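Glycoside Hydrolase Family 43_12 (Metagenome, PDB 7JVH) probably hydrolyses glycosidic bonds in plant arabinose- or xylose-containing polysaccharides or oligosaccharides, as related family 43 glycoside hydrolases do. Local coordinates at residues H127-K130 with F135-I138. Sequence-based numbering, arbitrary orientation.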
loop_
_atom_site.group_PDB
_atom_site.type_symbol
_atom_site.label_atom_id
_atom_site.label_comp_id
_atom_site.label_asym_id
_atom_site.label_seq_id
_atom_site.Cartn_x
_atom_site.Cartn_y
_atom_site.Cartn_z
ATOM N N HIS A 127 -2.087 -13.624 -10.643
ATOM C CA HIS A 127 -1.708 -14.893 -11.247
ATOM C C HIS A 127 -1.903 -14.825 -12.739
ATOM O O HIS A 127 -2.773 -14.117 -13.215
ATOM C CB HIS A 127 -2.584 -16.032 -10.718
ATOM C CG HIS A 127 -2.465 -16.245 -9.247
ATOM N ND1 HIS A 127 -1.525 -17.097 -8.715
ATOM C CD2 HIS A 127 -3.190 -15.780 -8.194
ATOM C CE1 HIS A 127 -1.636 -17.109 -7.396
ATOM N NE2 HIS A 127 -2.652 -16.338 -7.056
ATOM N N TYR A 128 -1.095 -15.594 -13.471
ATOM C CA TYR A 128 -1.307 -15.821 -14.889
ATOM C C TYR A 128 -1.504 -17.306 -15.134
ATOM O O TYR A 128 -0.643 -18.116 -14.808
ATOM C CB TYR A 128 -0.146 -15.300 -15.736
ATOM C CG TYR A 128 -0.281 -15.700 -17.182
ATOM C CD1 TYR A 128 -1.163 -15.029 -18.019
ATOM C CD2 TYR A 128 0.447 -16.767 -17.706
ATOM C CE1 TYR A 128 -1.305 -15.406 -19.350
ATOM C CE2 TYR A 128 0.308 -17.143 -19.031
ATOM C CZ TYR A 128 -0.570 -16.464 -19.844
ATOM O OH TYR A 128 -0.704 -16.826 -21.154
ATOM N N ASN A 129 -2.664 -17.642 -15.708
ATOM C CA ASN A 129 -2.994 -18.991 -16.102
ATOM C C ASN A 129 -2.609 -19.186 -17.562
ATOM O O ASN A 129 -3.278 -18.675 -18.471
ATOM C CB ASN A 129 -4.486 -19.248 -15.881
ATOM C CG ASN A 129 -4.884 -20.675 -16.195
ATOM O OD1 ASN A 129 -4.065 -21.493 -16.617
ATOM N ND2 ASN A 129 -6.147 -20.979 -15.990
ATOM N N LYS A 130 -1.509 -19.917 -17.776
ATOM C CA LYS A 130 -0.978 -20.165 -19.113
ATOM C C LYS A 130 -1.844 -21.125 -19.916
ATOM O O LYS A 130 -1.764 -21.159 -21.144
ATOM C CB LYS A 130 0.465 -20.678 -19.025
ATOM C CG LYS A 130 0.594 -22.093 -18.504
ATOM C CD LYS A 130 2.053 -22.453 -18.268
ATOM C CE LYS A 130 2.167 -23.807 -17.597
ATOM N NZ LYS A 130 3.429 -24.551 -17.891
ATOM N N PHE A 135 -5.410 -13.662 -16.926
ATOM C CA PHE A 135 -4.942 -13.094 -15.660
ATOM C C PHE A 135 -6.069 -13.102 -14.612
ATOM O O PHE A 135 -7.251 -13.052 -14.943
ATOM C CB PHE A 135 -4.409 -11.676 -15.870
ATOM C CG PHE A 135 -3.118 -11.612 -16.652
ATOM C CD1 PHE A 135 -3.124 -11.616 -18.053
ATOM C CD2 PHE A 135 -1.898 -11.535 -15.996
ATOM C CE1 PHE A 135 -1.942 -11.555 -18.766
ATOM C CE2 PHE A 135 -0.711 -11.473 -16.705
ATOM C CZ PHE A 135 -0.732 -11.483 -18.092
ATOM N N TYR A 136 -5.664 -13.149 -13.339
ATOM C CA TYR A 136 -6.543 -13.240 -12.174
ATOM C C TYR A 136 -5.986 -12.348 -11.065
ATOM O O TYR A 136 -4.815 -12.456 -10.706
ATOM C CB TYR A 136 -6.587 -14.684 -11.672
ATOM C CG TYR A 136 -7.324 -15.646 -12.571
ATOM C CD1 TYR A 136 -6.668 -16.331 -13.597
ATOM C CD2 TYR A 136 -8.677 -15.892 -12.379
ATOM C CE1 TYR A 136 -7.349 -17.210 -14.415
ATOM C CE2 TYR A 136 -9.374 -16.787 -13.188
ATOM C CZ TYR A 136 -8.704 -17.442 -14.209
ATOM O OH TYR A 136 -9.365 -18.327 -15.019
HETATM N N MSE A 137 -6.826 -11.455 -10.541
HETATM C CA MSE A 137 -6.511 -10.721 -9.326
HETATM C C MSE A 137 -7.541 -11.105 -8.265
HETATM O O MSE A 137 -8.714 -10.752 -8.381
HETATM C CB MSE A 137 -6.521 -9.212 -9.603
HETATM C CG MSE A 137 -5.742 -8.394 -8.595
HETATM SE SE MSE A 137 -6.616 -8.342 -6.851
HETATM C CE MSE A 137 -5.440 -9.445 -5.834
ATOM N N ILE A 138 -7.092 -11.843 -7.244
ATOM C CA ILE A 138 -7.973 -12.346 -6.202
ATOM C C ILE A 138 -7.601 -11.769 -4.823
ATOM O O ILE A 138 -6.444 -11.774 -4.424
ATOM C CB ILE A 138 -7.973 -13.897 -6.178
ATOM C CG1 ILE A 138 -9.084 -14.426 -5.276
ATOM C CG2 ILE A 138 -6.632 -14.448 -5.726
ATOM C CD1 ILE A 138 -9.224 -15.942 -5.325
#
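Y128 turns the edge of its ring toward the face of F135, an edge-to-face aromatic pair with planes at 54° and centroids 4.9 Å apart. Y128 CD1 sits over the centre of the F135 ring, 3.6 Å from F135 CZ; Y128 holds its CG anti to the backbone N (chi1 172°), which brings that edge across. F135 is buried, with Y74 and W161 also against it, which suits a ring with no polar group; Y128 is partly exposed, and its OH hydrogen-bonds D133.

Between the strands, H127 and Y136 form an antiparallel hydrogen-bonded pair: H127 N to Y136 O is 3.0 Å, and Y136 N to H127 O is 3.1 Å. N129 CB meets the edge of the Y136 ring at CE1, 3.8 Å away; F178 touches N129 and Y136. H127, partly exposed, is gripped through its backbone, but its ring is looser: CD2 comes only within 4.4 Å of I138 CG2, and NE2 bonds S175 weakly. In this blade hairpin of the family 43 five-bladed propeller, backbone bonds set the register, while ring packing and bonds from Y128 to D133, N129 to Y131 and Y136 to N132 tie turn to strands, consistent with a well-ordered hairpin end.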